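Local coordinates for SecB-like chaperone Rv1957 (Mycobacterium tuberculosis, PDB 5MTW), which acts as the chaperone of a toxin-antitoxin-chaperone system, preventing aggregation of the antitoxin HigA1 and enabling neutralization of the toxin HigB1, at residues A[71-76]-A[107-112]. Numbering follows the deposited sequence.
Sequences VVRISC and EFAALF
The guanidinium of Arg-73 takes the carboxylate of Glu-107 at its edge. Arg-73 NH1 lies 2.8 Å from Glu-107 OE2, on the syn lone pair of that oxygen. The two planes are 78° apart, and this salt bridge uses one oxygen only. A bend at chi3 (-82°) turns Arg-73 NH1 toward Glu-107, which reaches across extended, its CG passing 3.3 Å from Ile-74 O. On the other side of the sheet, Val-72 CG2 meets the ring of Phe-112 obliquely, 3.6 Å from CE1. That ring also packs on Phe-70 and Tyr-131.

The strands are antiparallel neighbours within the four-stranded sheet of this SecB-like chain. Val-72 with Ala-110 and Ile-74 with Phe-108 are hydrogen-bonded pairs. Ala-110 N bonds Val-72 O at 2.7 Å. Val-72, Ile-74 and Ala-110 pack against Leu-140 of helix 125-154. On the face of Arg-73 and Glu-107, Val-71, Ala-109 and Leu-111 touch the bound antitoxin peptide; Val-71 CG2 lies 4.0 Å from Leu-111 CD1.

The strongest polar partner of Arg-73 is Asp-61, salt-bridged to NE; Glu-107 OE1 is salt-bridged to Arg-35. The charges thus form a chain across all four strands and probably balance one another beside the apolar peptide-binding surface.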
ATOM      1  N   VAL A  71      19.407 -10.393  10.022  1.00 22.38           N
ATOM      2  CA  VAL A  71      18.145 -10.274   9.288  1.00 21.09           C
ATOM      3  C   VAL A  71      17.145 -11.337   9.692  1.00 22.56           C
ATOM      4  O   VAL A  71      17.461 -12.520   9.666  1.00 19.67           O
ATOM      5  CB  VAL A  71      18.412 -10.456   7.776  1.00 20.28           C
ATOM      6  CG1 VAL A  71      17.090 -10.384   6.965  1.00 22.06           C
ATOM      7  CG2 VAL A  71      19.334  -9.363   7.318  1.00 22.37           C
ATOM      8  N   VAL A  72      15.949 -10.921  10.058  1.00 20.43           N
ATOM      9  CA  VAL A  72      14.816 -11.833  10.312  1.00 21.68           C
ATOM     10  C   VAL A  72      13.972 -11.894   9.071  1.00 20.79           C
ATOM     11  O   VAL A  72      13.555 -10.824   8.526  1.00 21.09           O
ATOM     12  CB  VAL A  72      13.936 -11.384  11.505  1.00 23.40           C
ATOM     13  CG1 VAL A  72      12.750 -12.353  11.686  1.00 22.34           C
ATOM     14  CG2 VAL A  72      14.819 -11.367  12.735  1.00 22.58           C
ATOM     15  N   ARG A  73      13.727 -13.122   8.589  1.00 19.35           N
ATOM     16  CA  ARG A  73      12.949 -13.357   7.387  1.00 22.04           C
ATOM     17  C   ARG A  73      11.733 -14.206   7.754  1.00 24.22           C
ATOM     18  O   ARG A  73      11.829 -15.172   8.557  1.00 25.07           O
ATOM     19  CB  ARG A  73      13.771 -14.106   6.283  1.00 24.75           C
ATOM     20  CG  ARG A  73      14.888 -13.363   5.645  1.00 27.26           C
ATOM     21  CD  ARG A  73      15.497 -14.155   4.478  1.00 30.86           C
ATOM     22  NE  ARG A  73      16.453 -15.135   4.972  1.00 31.18           N
ATOM     23  CZ  ARG A  73      16.300 -16.465   4.919  1.00 36.11           C
ATOM     24  NH1 ARG A  73      15.231 -17.015   4.334  1.00 30.46           N
ATOM     25  NH2 ARG A  73      17.250 -17.243   5.463  1.00 34.31           N
ATOM     26  N   ILE A  74      10.599 -13.839   7.203  1.00 21.37           N
ATOM     27  CA  ILE A  74       9.408 -14.702   7.266  1.00 23.77           C
ATOM     28  C   ILE A  74       8.906 -14.960   5.856  1.00 25.20           C
ATOM     29  O   ILE A  74       8.601 -14.011   5.091  1.00 21.66           O
ATOM     30  CB  ILE A  74       8.291 -14.140   8.187  1.00 27.94           C
ATOM     31  CG1 ILE A  74       8.909 -13.966   9.595  1.00 30.82           C
ATOM     32  CG2 ILE A  74       7.090 -15.094   8.201  1.00 25.36           C
ATOM     33  CD1 ILE A  74       8.047 -13.233  10.553  1.00 35.52           C
ATOM     34  N   SER A  75       8.968 -16.246   5.527  1.00 21.92           N
ATOM     35  CA  SER A  75       8.427 -16.831   4.276  1.00 24.48           C
ATOM     36  C   SER A  75       6.945 -17.198   4.491  1.00 24.79           C
ATOM     37  O   SER A  75       6.592 -17.712   5.561  1.00 24.14           O
ATOM     38  CB  SER A  75       9.265 -18.077   3.873  1.00 26.84           C
ATOM     39  OG  SER A  75       8.812 -18.582   2.643  1.00 30.41           O
ATOM     40  N   CYS A  76       6.071 -16.791   3.569  1.00 22.40           N
ATOM     41  CA  CYS A  76       4.639 -17.017   3.695  1.00 23.42           C
ATOM     42  C   CYS A  76       4.087 -17.757   2.461  1.00 21.69           C
ATOM     43  O   CYS A  76       4.493 -17.471   1.283  1.00 19.30           O
ATOM     44  CB  CYS A  76       3.893 -15.709   3.850  1.00 25.62           C
ATOM     45  SG  CYS A  76       4.564 -14.642   5.114  1.00 33.79           S
ATOM     46  N   GLU A 107       8.095 -13.356   0.755  1.00 16.56           N
ATOM     47  CA  GLU A 107       8.914 -13.322   1.930  1.00 19.29           C
ATOM     48  C   GLU A 107       9.393 -11.903   2.293  1.00 19.72           C
ATOM     49  O   GLU A 107       9.772 -11.165   1.391  1.00 17.98           O
ATOM     50  CB  GLU A 107      10.176 -14.156   1.658  1.00 19.80           C
ATOM     51  CG  GLU A 107      11.039 -14.353   2.873  1.00 23.55           C
ATOM     52  CD  GLU A 107      12.277 -15.214   2.560  1.00 28.09           C
ATOM     53  OE1 GLU A 107      12.632 -15.383   1.395  1.00 30.66           O
ATOM     54  OE2 GLU A 107      12.863 -15.767   3.521  1.00 32.49           O
ATOM     55  N   PHE A 108       9.174 -11.517   3.543  1.00 17.53           N
ATOM     56  CA  PHE A 108       9.579 -10.265   4.081  1.00 17.58           C
ATOM     57  C   PHE A 108      10.871 -10.432   4.915  1.00 18.43           C
ATOM     58  O   PHE A 108      11.167 -11.505   5.500  1.00 15.69           O
ATOM     59  CB  PHE A 108       8.435  -9.633   4.936  1.00 20.05           C
ATOM     60  CG  PHE A 108       7.423  -8.833   4.095  1.00 17.90           C
ATOM     61  CD1 PHE A 108       7.653  -7.492   3.818  1.00 18.18           C
ATOM     62  CD2 PHE A 108       6.262  -9.428   3.549  1.00 20.15           C
ATOM     63  CE1 PHE A 108       6.763  -6.742   2.998  1.00 17.71           C
ATOM     64  CE2 PHE A 108       5.384  -8.702   2.750  1.00 22.05           C
ATOM     65  CZ  PHE A 108       5.595  -7.344   2.542  1.00 21.34           C
ATOM     66  N   ALA A 109      11.625  -9.343   4.984  1.00 16.93           N
ATOM     67  CA  ALA A 109      12.807  -9.264   5.761  1.00 16.07           C
ATOM     68  C   ALA A 109      12.847  -8.029   6.593  1.00 17.50           C
ATOM     69  O   ALA A 109      12.475  -6.991   6.065  1.00 17.26           O
ATOM     70  CB  ALA A 109      13.982  -9.141   4.856  1.00 15.98           C
ATOM     71  N   ALA A 110      13.300  -8.190   7.831  1.00 17.07           N
ATOM     72  CA  ALA A 110      13.625  -7.148   8.776  1.00 18.29           C
ATOM     73  C   ALA A 110      15.157  -7.152   9.195  1.00 19.73           C
ATOM     74  O   ALA A 110      15.757  -8.181   9.591  1.00 18.05           O
ATOM     75  CB  ALA A 110      12.684  -7.207   9.990  1.00 20.45           C
ATOM     76  N   LEU A 111      15.748  -5.974   9.111  1.00 18.92           N
ATOM     77  CA  LEU A 111      17.195  -5.748   9.352  1.00 17.11           C
ATOM     78  C   LEU A 111      17.352  -5.148  10.776  1.00 20.81           C
ATOM     79  O   LEU A 111      16.663  -4.208  11.108  1.00 16.30           O
ATOM     80  CB  LEU A 111      17.724  -4.738   8.356  1.00 18.77           C
ATOM     81  CG  LEU A 111      19.221  -4.322   8.503  1.00 21.30           C
ATOM     82  CD1 LEU A 111      20.106  -5.568   8.448  1.00 24.61           C
ATOM     83  CD2 LEU A 111      19.642  -3.314   7.456  1.00 22.57           C
ATOM     84  N   PHE A 112      18.193  -5.759  11.600  1.00 19.02           N
ATOM     85  CA  PHE A 112      18.454  -5.276  12.914  1.00 21.63           C
ATOM     86  C   PHE A 112      19.951  -5.167  13.064  1.00 27.11           C
ATOM     87  O   PHE A 112      20.719  -5.920  12.422  1.00 22.32           O
ATOM     88  CB  PHE A 112      18.033  -6.266  13.986  1.00 23.00           C
ATOM     89  CG  PHE A 112      16.575  -6.566  14.004  1.00 21.75           C
ATOM     90  CD1 PHE A 112      16.059  -7.476  13.116  1.00 22.47           C
ATOM     91  CD2 PHE A 112      15.728  -5.957  14.917  1.00 22.10           C
ATOM     92  CE1 PHE A 112      14.718  -7.798  13.132  1.00 24.12           C
ATOM     93  CE2 PHE A 112      14.407  -6.281  14.966  1.00 22.47           C
ATOM     94  CZ  PHE A 112      13.867  -7.184  14.030  1.00 23.17           C
TER